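Side-chain contacts in cytochrome P450 monooxygenase (Rhodococcus sp. ECU0066, PDB 6KBH), which probably acts as a self-sufficient monooxygenase, carrying a heme, an FMN and a [2Fe-2S] cluster in one chain: residues E418-P421 with D422-F425; E300-D303 with V304-E307; F406-E409 with L410-L414. One frame throughout, in Å; residues are numbered along the deposited sequence.

Overall arrangement
The three contacts lie in series in the P450 part of the chain, and all are local. Contact 3 is buried, whereas contacts 1 and 2 lie at the surface. Contacts 2 and 3 belong to helices 302-310 and 396-413, which pack together: Trp305 of contact 2 rests on Leu410, Thr411 and Leu414 of contact 3. Contact 1 takes in strand 418-419 and the turn that follows it, and its Glu418 lies against Arg302 of contact 2. The chemistry follows the place. The turn relies on one amide bond and an aliphatic-aromatic touch. The surface helix start adds one salt bridge, with a weak hydrogen bond, to its backbone bonds. The buried helix has two salt bridges.

Contact 1 (E418-P421 with D422-F425)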
ATOM      1  N   GLU A 418      17.912  17.731 -13.523  1.00115.43           N
ATOM      2  CA  GLU A 418      17.781  16.839 -14.667  1.00113.27           C
ATOM      3  C   GLU A 418      19.007  15.946 -14.763  1.00109.31           C
ATOM      4  O   GLU A 418      20.044  16.200 -14.147  1.00108.90           O
ATOM      5  CB  GLU A 418      17.581  17.603 -15.987  1.00113.66           C
ATOM      6  CG  GLU A 418      18.755  18.450 -16.425  1.00117.75           C
ATOM      7  CD  GLU A 418      18.489  19.197 -17.718  1.00122.12           C
ATOM      8  OE1 GLU A 418      17.376  19.060 -18.270  1.00128.05           O
ATOM      9  OE2 GLU A 418      19.394  19.922 -18.185  1.00116.31           O
ATOM     10  N   LEU A 419      18.862  14.886 -15.552  1.00108.47           N
ATOM     11  CA  LEU A 419      19.955  13.954 -15.775  1.00109.40           C
ATOM     12  C   LEU A 419      20.991  14.557 -16.713  1.00109.54           C
ATOM     13  O   LEU A 419      20.651  15.210 -17.705  1.00114.65           O
ATOM     14  CB  LEU A 419      19.425  12.648 -16.368  1.00103.25           C
ATOM     15  CG  LEU A 419      18.861  11.601 -15.410  1.00 95.78           C
ATOM     16  CD1 LEU A 419      18.173  10.487 -16.185  1.00 89.92           C
ATOM     17  CD2 LEU A 419      19.967  11.048 -14.541  1.00100.65           C
ATOM     18  N   VAL A 420      22.263  14.344 -16.389  1.00110.83           N
ATOM     19  CA  VAL A 420      23.354  14.656 -17.307  1.00115.02           C
ATOM     20  C   VAL A 420      23.118  13.862 -18.587  1.00108.74           C
ATOM     21  O   VAL A 420      23.085  12.624 -18.546  1.00110.01           O
ATOM     22  CB  VAL A 420      24.724  14.332 -16.688  1.00104.70           C
ATOM     23  CG1 VAL A 420      25.819  14.442 -17.735  1.00 98.66           C
ATOM     24  CG2 VAL A 420      25.003  15.254 -15.507  1.00105.65           C
ATOM     25  N   PRO A 421      22.924  14.516 -19.729  1.00108.03           N
ATOM     26  CA  PRO A 421      22.597  13.782 -20.958  1.00112.24           C
ATOM     27  C   PRO A 421      23.776  12.953 -21.444  1.00112.77           C
ATOM     28  O   PRO A 421      24.903  13.060 -20.953  1.00111.24           O
ATOM     29  CB  PRO A 421      22.242  14.890 -21.956  1.00111.08           C
ATOM     30  CG  PRO A 421      21.958  16.104 -21.105  1.00113.68           C
ATOM     31  CD  PRO A 421      22.870  15.973 -19.927  1.00106.36           C
ATOM     32  N   ASP A 422      23.489  12.116 -22.445  1.00114.14           N
ATOM     33  CA  ASP A 422      24.466  11.184 -23.014  1.00116.45           C
ATOM     34  C   ASP A 422      25.184  10.399 -21.918  1.00115.78           C
ATOM     35  O   ASP A 422      26.403  10.207 -21.951  1.00117.33           O
ATOM     36  CB  ASP A 422      25.471  11.913 -23.910  1.00116.16           C
ATOM     37  CG  ASP A 422      24.832  12.468 -25.172  1.00121.10           C
ATOM     38  OD1 ASP A 422      23.641  12.191 -25.411  1.00121.38           O
ATOM     39  OD2 ASP A 422      25.530  13.174 -25.932  1.00127.58           O
ATOM     40  N   GLN A 423      24.418   9.942 -20.933  1.00108.88           N
ATOM     41  CA  GLN A 423      24.959   9.226 -19.789  1.00105.23           C
ATOM     42  C   GLN A 423      24.668   7.739 -19.934  1.00104.77           C
ATOM     43  O   GLN A 423      23.526   7.347 -20.200  1.00109.82           O
ATOM     44  CB  GLN A 423      24.367   9.761 -18.486  1.00103.85           C
ATOM     45  CG  GLN A 423      24.892   9.084 -17.236  1.00103.40           C
ATOM     46  CD  GLN A 423      24.424   9.772 -15.970  1.00105.28           C
ATOM     47  OE1 GLN A 423      24.661   9.288 -14.864  1.00102.28           O
ATOM     48  NE2 GLN A 423      23.756  10.910 -16.127  1.00102.76           N
ATOM     49  N   GLU A 424      25.702   6.923 -19.769  1.00100.21           N
ATOM     50  CA  GLU A 424      25.580   5.474 -19.823  1.00104.23           C
ATOM     51  C   GLU A 424      25.508   4.929 -18.404  1.00 99.15           C
ATOM     52  O   GLU A 424      26.324   5.297 -17.553  1.00100.12           O
ATOM     53  CB  GLU A 424      26.760   4.852 -20.569  1.00108.47           C
ATOM     54  CG  GLU A 424      26.880   5.296 -22.014  1.00102.01           C
ATOM     55  CD  GLU A 424      25.905   4.575 -22.921  1.00110.54           C
ATOM     56  OE1 GLU A 424      25.771   3.340 -22.787  1.00113.33           O
ATOM     57  OE2 GLU A 424      25.270   5.243 -23.765  1.00112.01           O
ATOM     58  N   PHE A 425      24.537   4.060 -18.155  1.00 94.13           N
ATOM     59  CA  PHE A 425      24.307   3.502 -16.830  1.00 91.95           C
ATOM     60  C   PHE A 425      24.792   2.060 -16.802  1.00 88.49           C
ATOM     61  O   PHE A 425      24.317   1.222 -17.579  1.00 84.85           O
ATOM     62  CB  PHE A 425      22.831   3.598 -16.452  1.00 97.59           C
ATOM     63  CG  PHE A 425      22.361   5.007 -16.233  1.00 97.35           C
ATOM     64  CD1 PHE A 425      22.608   5.653 -15.033  1.00 92.67           C
ATOM     65  CD2 PHE A 425      21.690   5.691 -17.234  1.00 96.68           C
ATOM     66  CE1 PHE A 425      22.186   6.949 -14.829  1.00 97.14           C
ATOM     67  CE2 PHE A 425      21.260   6.985 -17.036  1.00 98.50           C
ATOM     68  CZ  PHE A 425      21.511   7.618 -15.831  1.00101.36           C
TER
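The side chain of Gln423 folds back over the turn toward Val420, while Leu419 and Phe425 meet beside it. CG of Gln423 is anti to the backbone N (chi1 -179°). With the rest of the chain extended, this carries the amide to the backbone of Val420. NE2 of Gln423 donates to the carbonyl O of Val420 at 3.0 Å. The bond is fairly straight (159°). It lies in the carbonyl plane, on a lone pair, and almost in the amide plane of Gln423. NE2 also sits 3.6 Å from CB of Val420. The other end of the amide, OE1, accepts the backbone N of Trp440, which helps fix the rotation of the group.

Leu419 crosses Gln423 at about a right angle. Its CD2 reaches the edge of the Phe425 ring, in the ring plane, 4.0 Å from CZ. CG of Gln423 lies over one face of that ring, toward the rim. The ring also touches Arg296 of helix 284-300. The glutamine amide thus bridges the turn, from Val420 on one side to Trp440 on the other. The turn follows strand 418-419, an outer strand of the small antiparallel sheet with strands 440-442 and 172-174 in this P450 fold.

Contact 2 (E300-D303 with V304-E307)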
ATOM      1  N   GLU A 300      13.860  10.245 -16.527  1.00 96.48           N
ATOM      2  CA  GLU A 300      13.768   9.885 -17.939  1.00 89.13           C
ATOM      3  C   GLU A 300      12.463  10.375 -18.553  1.00 97.18           C
ATOM      4  O   GLU A 300      12.464  10.922 -19.662  1.00 92.07           O
ATOM      5  CB  GLU A 300      13.899   8.371 -18.107  1.00 90.28           C
ATOM      6  CG  GLU A 300      15.326   7.861 -18.008  1.00 99.49           C
ATOM      7  CD  GLU A 300      15.436   6.388 -18.341  1.00104.26           C
ATOM      8  OE1 GLU A 300      14.388   5.706 -18.381  1.00107.61           O
ATOM      9  OE2 GLU A 300      16.568   5.914 -18.572  1.00 99.85           O
ATOM     10  N   HIS A 301      11.343  10.177 -17.858  1.00104.95           N
ATOM     11  CA  HIS A 301      10.063  10.788 -18.219  1.00 95.81           C
ATOM     12  C   HIS A 301       9.914  12.018 -17.330  1.00101.54           C
ATOM     13  O   HIS A 301       9.411  11.933 -16.212  1.00108.19           O
ATOM     14  CB  HIS A 301       8.892   9.829 -18.015  1.00 91.39           C
ATOM     15  CG  HIS A 301       9.136   8.430 -18.491  1.00 94.34           C
ATOM     16  ND1 HIS A 301       9.860   7.510 -17.763  1.00 86.40           N
ATOM     17  CD2 HIS A 301       8.708   7.780 -19.600  1.00 84.23           C
ATOM     18  CE1 HIS A 301       9.887   6.360 -18.414  1.00 84.37           C
ATOM     19  NE2 HIS A 301       9.195   6.498 -19.531  1.00 87.09           N
ATOM     20  N   ARG A 302      10.353  13.178 -17.816  1.00107.19           N
ATOM     21  CA  ARG A 302      10.376  14.328 -16.919  1.00109.56           C
ATOM     22  C   ARG A 302       9.004  14.966 -16.724  1.00106.39           C
ATOM     23  O   ARG A 302       8.819  15.711 -15.754  1.00104.61           O
ATOM     24  CB  ARG A 302      11.369  15.387 -17.402  1.00106.54           C
ATOM     25  CG  ARG A 302      11.879  16.233 -16.244  1.00108.14           C
ATOM     26  CD  ARG A 302      12.513  17.536 -16.673  1.00103.20           C
ATOM     27  NE  ARG A 302      12.560  18.474 -15.555  1.00115.17           N
ATOM     28  CZ  ARG A 302      13.605  18.614 -14.747  1.00116.87           C
ATOM     29  NH1 ARG A 302      14.677  17.863 -14.931  1.00112.55           N
ATOM     30  NH2 ARG A 302      13.574  19.491 -13.752  1.00112.48           N
ATOM     31  N   ASP A 303       8.041  14.703 -17.610  1.00105.24           N
ATOM     32  CA  ASP A 303       6.694  15.224 -17.391  1.00102.41           C
ATOM     33  C   ASP A 303       6.097  14.652 -16.112  1.00107.65           C
ATOM     34  O   ASP A 303       5.552  15.390 -15.281  1.00106.05           O
ATOM     35  CB  ASP A 303       5.800  14.914 -18.591  1.00101.64           C
ATOM     36  CG  ASP A 303       5.876  13.462 -19.017  1.00113.46           C
ATOM     37  OD1 ASP A 303       6.916  12.819 -18.754  1.00111.05           O
ATOM     38  OD2 ASP A 303       4.896  12.964 -19.610  1.00112.70           O
ATOM     39  N   VAL A 304       6.203  13.334 -15.930  1.00105.95           N
ATOM     40  CA  VAL A 304       5.712  12.723 -14.702  1.00102.53           C
ATOM     41  C   VAL A 304       6.586  13.130 -13.520  1.00 98.37           C
ATOM     42  O   VAL A 304       6.110  13.189 -12.378  1.00116.71           O
ATOM     43  CB  VAL A 304       5.624  11.193 -14.870  1.00 97.24           C
ATOM     44  CG1 VAL A 304       6.959  10.615 -15.209  1.00104.75           C
ATOM     45  CG2 VAL A 304       5.111  10.549 -13.624  1.00 97.02           C
ATOM     46  N   TRP A 305       7.862  13.430 -13.763  1.00 95.61           N
ATOM     47  CA  TRP A 305       8.686  14.027 -12.718  1.00101.17           C
ATOM     48  C   TRP A 305       8.084  15.342 -12.241  1.00102.23           C
ATOM     49  O   TRP A 305       7.895  15.554 -11.037  1.00102.79           O
ATOM     50  CB  TRP A 305      10.110  14.244 -13.230  1.00 98.38           C
ATOM     51  CG  TRP A 305      10.855  15.326 -12.505  1.00 94.29           C
ATOM     52  CD1 TRP A 305      10.977  16.633 -12.884  1.00 99.52           C
ATOM     53  CD2 TRP A 305      11.592  15.192 -11.285  1.00 88.13           C
ATOM     54  NE1 TRP A 305      11.739  17.320 -11.971  1.00 97.68           N
ATOM     55  CE2 TRP A 305      12.131  16.459 -10.981  1.00 91.77           C
ATOM     56  CE3 TRP A 305      11.849  14.125 -10.419  1.00 86.13           C
ATOM     57  CZ2 TRP A 305      12.908  16.687  -9.850  1.00 93.99           C
ATOM     58  CZ3 TRP A 305      12.623  14.354  -9.296  1.00 83.31           C
ATOM     59  CH2 TRP A 305      13.142  15.624  -9.022  1.00 94.45           C
ATOM     60  N   GLU A 306       7.773  16.239 -13.180  1.00103.38           N
ATOM     61  CA  GLU A 306       7.224  17.540 -12.816  1.00106.62           C
ATOM     62  C   GLU A 306       5.846  17.414 -12.177  1.00104.61           C
ATOM     63  O   GLU A 306       5.446  18.281 -11.391  1.00 91.66           O
ATOM     64  CB  GLU A 306       7.155  18.437 -14.051  1.00103.17           C
ATOM     65  CG  GLU A 306       8.427  19.216 -14.331  1.00105.99           C
ATOM     66  CD  GLU A 306       8.486  19.725 -15.756  1.00113.73           C
ATOM     67  OE1 GLU A 306       7.409  20.001 -16.328  1.00116.41           O
ATOM     68  OE2 GLU A 306       9.601  19.841 -16.307  1.00106.23           O
ATOM     69  N   GLU A 307       5.107  16.354 -12.507  1.00100.75           N
ATOM     70  CA  GLU A 307       3.825  16.115 -11.855  1.00100.48           C
ATOM     71  C   GLU A 307       4.010  15.893 -10.360  1.00105.20           C
ATOM     72  O   GLU A 307       3.290  16.475  -9.539  1.00102.59           O
ATOM     73  CB  GLU A 307       3.122  14.921 -12.496  1.00 93.86           C
ATOM     74  CG  GLU A 307       2.223  15.289 -13.658  1.00103.38           C
ATOM     75  CD  GLU A 307       1.354  14.134 -14.106  1.00112.19           C
ATOM     76  OE1 GLU A 307       1.686  12.977 -13.774  1.00119.04           O
ATOM     77  OE2 GLU A 307       0.338  14.379 -14.790  1.00115.05           O
TER
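His301 and Trp305 open the first turn of helix 302-310, with the N-H of Trp305 bonded to the carbonyl O of His301 at 3.3 Å. Two more bonds of the same four-residue spacing follow. Glu306 N donates to Arg302 O at 2.8 Å, and Glu307 N to Asp303 O at 3.0 Å. His301 is the N-cap residue. Its backbone is not helical, so the chain turns here between helices 284-300 and 302-310.

Arg302 carries most of the side-chain contact. It runs alongside Trp305, both pointing the same way. CG of Arg302 is anti to the backbone N (chi1 -154°) and the chain is extended as far as NE, which lays it along the indole. Its CG is 3.5 Å from CD1 of Trp305. Further out, NE1 of Trp305 lies over one face of the guanidinium, toward its rim. The two planes are 62° apart, so the groups do not stack. NE1 of Trp305 donates instead to the carbonyl O of Pro415. Glu306 comes to the edge of the guanidinium. Its OE2 accepts a weak hydrogen bond, part of a salt bridge, from NE of Arg302 at 3.3 Å. NH1 of Arg302 donates to the carbonyl O of Met417. A leucine in place of Arg302 would probably leave both the Glu306 carboxylate and the Met417 carbonyl without this partner.

On another side of the turn, CG1 of Val304 rests on CB of His301 at 3.5 Å. Phe373 meets both of these side chains. Helix 284-300 is probably the C-terminal half of the long I-helix of the P450 fold, and helix 302-310 the short J-helix after it. Trp305 points from the latter onto helix 396-413, and Arg302 reaches the segment that leads into strand 418-419.

Contact 3 (F406-E409 with L410-L414); sequences FLEE and LTRRL
Glu409 and Arg413 lie side by side along one flank of helix 396-413, pointing the same way. CG of Glu409 is anti to the backbone N (chi1 -170°), and the chain stays extended beyond it. CB lies beside the N of Leu410. CG packs on the aliphatic part of Arg413, 3.5 Å from its CD. The carboxylate carbon CD of Glu409 is 3.6 Å from NH1 of Arg413. At the tip, OE2 takes a hydrogen bond within a salt bridge from that NH1, at 2.5 Å. OE2 is met on its anti side, somewhat out of the carboxylate plane. It sits at the edge of the guanidinium, near its plane. OE2 of Glu409 also pairs with Arg161 of helix 153-164, so two arginines meet one buried carboxylate oxygen. NE of Arg413 has its own partner in Glu450.

This is an i to i+4 salt bridge along one helix. The helix is consistent with helix L of the P450 fold, which follows the cysteine that ligates the heme iron. Glu408 and Arg412 form a second such pair, but turned differently. OE1 of Glu408 stands over one face of the Arg412 guanidinium, 3.3 Å from NH1. The two planes are 84° apart, and no N-H points at the oxygen. The stronger partners of these groups are Arg157 for Glu408 and the carbonyl O of Arg459 for Arg412.

Thr411 has OG1 2.9 Å from the carbonyl O atoms of both Leu407 and Glu408. Its CG2 touches CD1 of Leu407 at 3.7 Å, and both side chains face Ile308 of helix 302-310.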
ATOM      1  N   PHE A 406      12.779  10.277   0.523  1.00 94.21           N
ATOM      2  CA  PHE A 406      13.807  10.595  -0.451  1.00 93.14           C
ATOM      3  C   PHE A 406      13.208  11.362  -1.619  1.00 93.85           C
ATOM      4  O   PHE A 406      13.702  12.432  -2.010  1.00 95.61           O
ATOM      5  CB  PHE A 406      14.483   9.328  -0.985  1.00 89.11           C
ATOM      6  CG  PHE A 406      15.238   8.514   0.032  1.00 87.13           C
ATOM      7  CD1 PHE A 406      15.608   9.061   1.250  1.00 93.70           C
ATOM      8  CD2 PHE A 406      15.608   7.211  -0.251  1.00 87.70           C
ATOM      9  CE1 PHE A 406      16.314   8.304   2.168  1.00 94.08           C
ATOM     10  CE2 PHE A 406      16.317   6.449   0.663  1.00 87.59           C
ATOM     11  CZ  PHE A 406      16.670   7.001   1.873  1.00 93.61           C
ATOM     12  N   LEU A 407      12.142  10.815  -2.186  1.00 92.89           N
ATOM     13  CA  LEU A 407      11.484  11.394  -3.339  1.00 96.37           C
ATOM     14  C   LEU A 407      10.554  12.544  -2.981  1.00102.70           C
ATOM     15  O   LEU A 407       9.987  13.155  -3.889  1.00112.20           O
ATOM     16  CB  LEU A 407      10.710  10.313  -4.100  1.00101.20           C
ATOM     17  CG  LEU A 407      10.158  10.687  -5.478  1.00105.83           C
ATOM     18  CD1 LEU A 407      11.285  11.131  -6.409  1.00114.64           C
ATOM     19  CD2 LEU A 407       9.354   9.548  -6.082  1.00101.73           C
ATOM     20  N   GLU A 408      10.359  12.882  -1.707  1.00 99.62           N
ATOM     21  CA  GLU A 408       9.668  14.157  -1.571  1.00101.25           C
ATOM     22  C   GLU A 408      10.654  15.306  -1.418  1.00 99.48           C
ATOM     23  O   GLU A 408      10.455  16.361  -2.026  1.00100.72           O
ATOM     24  CB  GLU A 408       8.638  14.148  -0.429  1.00101.52           C
ATOM     25  CG  GLU A 408       9.124  14.012   0.990  1.00105.65           C
ATOM     26  CD  GLU A 408       8.201  14.734   1.968  1.00102.16           C
ATOM     27  OE1 GLU A 408       7.963  15.947   1.782  1.00104.90           O
ATOM     28  OE2 GLU A 408       7.724  14.094   2.927  1.00 94.46           O
ATOM     29  N   GLU A 409      11.752  15.108  -0.685  1.00101.58           N
ATOM     30  CA  GLU A 409      12.719  16.189  -0.527  1.00106.78           C
ATOM     31  C   GLU A 409      13.346  16.584  -1.860  1.00109.01           C
ATOM     32  O   GLU A 409      13.521  17.776  -2.138  1.00113.45           O
ATOM     33  CB  GLU A 409      13.808  15.805   0.470  1.00101.74           C
ATOM     34  CG  GLU A 409      14.673  17.005   0.813  1.00109.61           C
ATOM     35  CD  GLU A 409      15.587  16.787   1.995  1.00117.69           C
ATOM     36  OE1 GLU A 409      15.744  15.631   2.434  1.00117.65           O
ATOM     37  OE2 GLU A 409      16.140  17.791   2.499  1.00120.44           O
ATOM     38  N   LEU A 410      13.700  15.603  -2.695  1.00100.58           N
ATOM     39  CA  LEU A 410      14.349  15.933  -3.960  1.00103.43           C
ATOM     40  C   LEU A 410      13.370  16.529  -4.964  1.00104.66           C
ATOM     41  O   LEU A 410      13.784  17.275  -5.859  1.00109.42           O
ATOM     42  CB  LEU A 410      15.035  14.697  -4.542  1.00104.49           C
ATOM     43  CG  LEU A 410      16.008  13.985  -3.599  1.00102.00           C
ATOM     44  CD1 LEU A 410      16.474  12.686  -4.214  1.00 96.32           C
ATOM     45  CD2 LEU A 410      17.195  14.871  -3.246  1.00 94.67           C
ATOM     46  N   THR A 411      12.078  16.217  -4.843  1.00100.78           N
ATOM     47  CA  THR A 411      11.085  16.904  -5.663  1.00106.69           C
ATOM     48  C   THR A 411      10.698  18.252  -5.075  1.00108.57           C
ATOM     49  O   THR A 411      10.309  19.158  -5.819  1.00115.01           O
ATOM     50  CB  THR A 411       9.837  16.043  -5.836  1.00110.34           C
ATOM     51  OG1 THR A 411       9.194  15.861  -4.565  1.00106.42           O
ATOM     52  CG2 THR A 411      10.207  14.698  -6.438  1.00103.36           C
ATOM     53  N   ARG A 412      10.781  18.398  -3.754  1.00109.08           N
ATOM     54  CA  ARG A 412      10.527  19.695  -3.136  1.00111.58           C
ATOM     55  C   ARG A 412      11.632  20.682  -3.481  1.00109.55           C
ATOM     56  O   ARG A 412      11.387  21.718  -4.110  1.00116.93           O
ATOM     57  CB  ARG A 412      10.410  19.541  -1.620  1.00113.29           C
ATOM     58  CG  ARG A 412       9.119  18.910  -1.148  1.00112.64           C
ATOM     59  CD  ARG A 412       8.048  19.945  -0.886  1.00117.17           C
ATOM     60  NE  ARG A 412       6.921  19.359  -0.168  1.00117.86           N
ATOM     61  CZ  ARG A 412       6.945  19.030   1.120  1.00120.67           C
ATOM     62  NH1 ARG A 412       8.040  19.233   1.842  1.00122.40           N
ATOM     63  NH2 ARG A 412       5.872  18.499   1.689  1.00111.39           N
ATOM     64  N   ARG A 413      12.865  20.363  -3.091  1.00104.78           N
ATOM     65  CA  ARG A 413      13.940  21.343  -3.139  1.00112.91           C
ATOM     66  C   ARG A 413      14.499  21.520  -4.548  1.00116.52           C
ATOM     67  O   ARG A 413      14.773  22.650  -4.966  1.00123.72           O
ATOM     68  CB  ARG A 413      15.046  20.942  -2.160  1.00109.56           C
ATOM     69  CG  ARG A 413      14.590  20.979  -0.708  1.00108.13           C
ATOM     70  CD  ARG A 413      15.578  20.327   0.245  1.00106.12           C
ATOM     71  NE  ARG A 413      16.813  21.087   0.392  1.00114.05           N
ATOM     72  CZ  ARG A 413      17.751  20.814   1.294  1.00114.65           C
ATOM     73  NH1 ARG A 413      17.592  19.805   2.139  1.00109.52           N
ATOM     74  NH2 ARG A 413      18.846  21.558   1.357  1.00119.06           N
ATOM     75  N   LEU A 414      14.674  20.433  -5.301  1.00109.43           N
ATOM     76  CA  LEU A 414      15.331  20.478  -6.608  1.00110.74           C
ATOM     77  C   LEU A 414      14.434  19.936  -7.717  1.00109.80           C
ATOM     78  O   LEU A 414      14.762  18.927  -8.352  1.00108.83           O
ATOM     79  CB  LEU A 414      16.649  19.705  -6.576  1.00112.07           C
ATOM     80  CG  LEU A 414      17.558  19.842  -5.353  1.00115.61           C
ATOM     81  CD1 LEU A 414      18.921  19.232  -5.621  1.00109.77           C
ATOM     82  CD2 LEU A 414      17.712  21.297  -5.002  1.00121.00           C
TER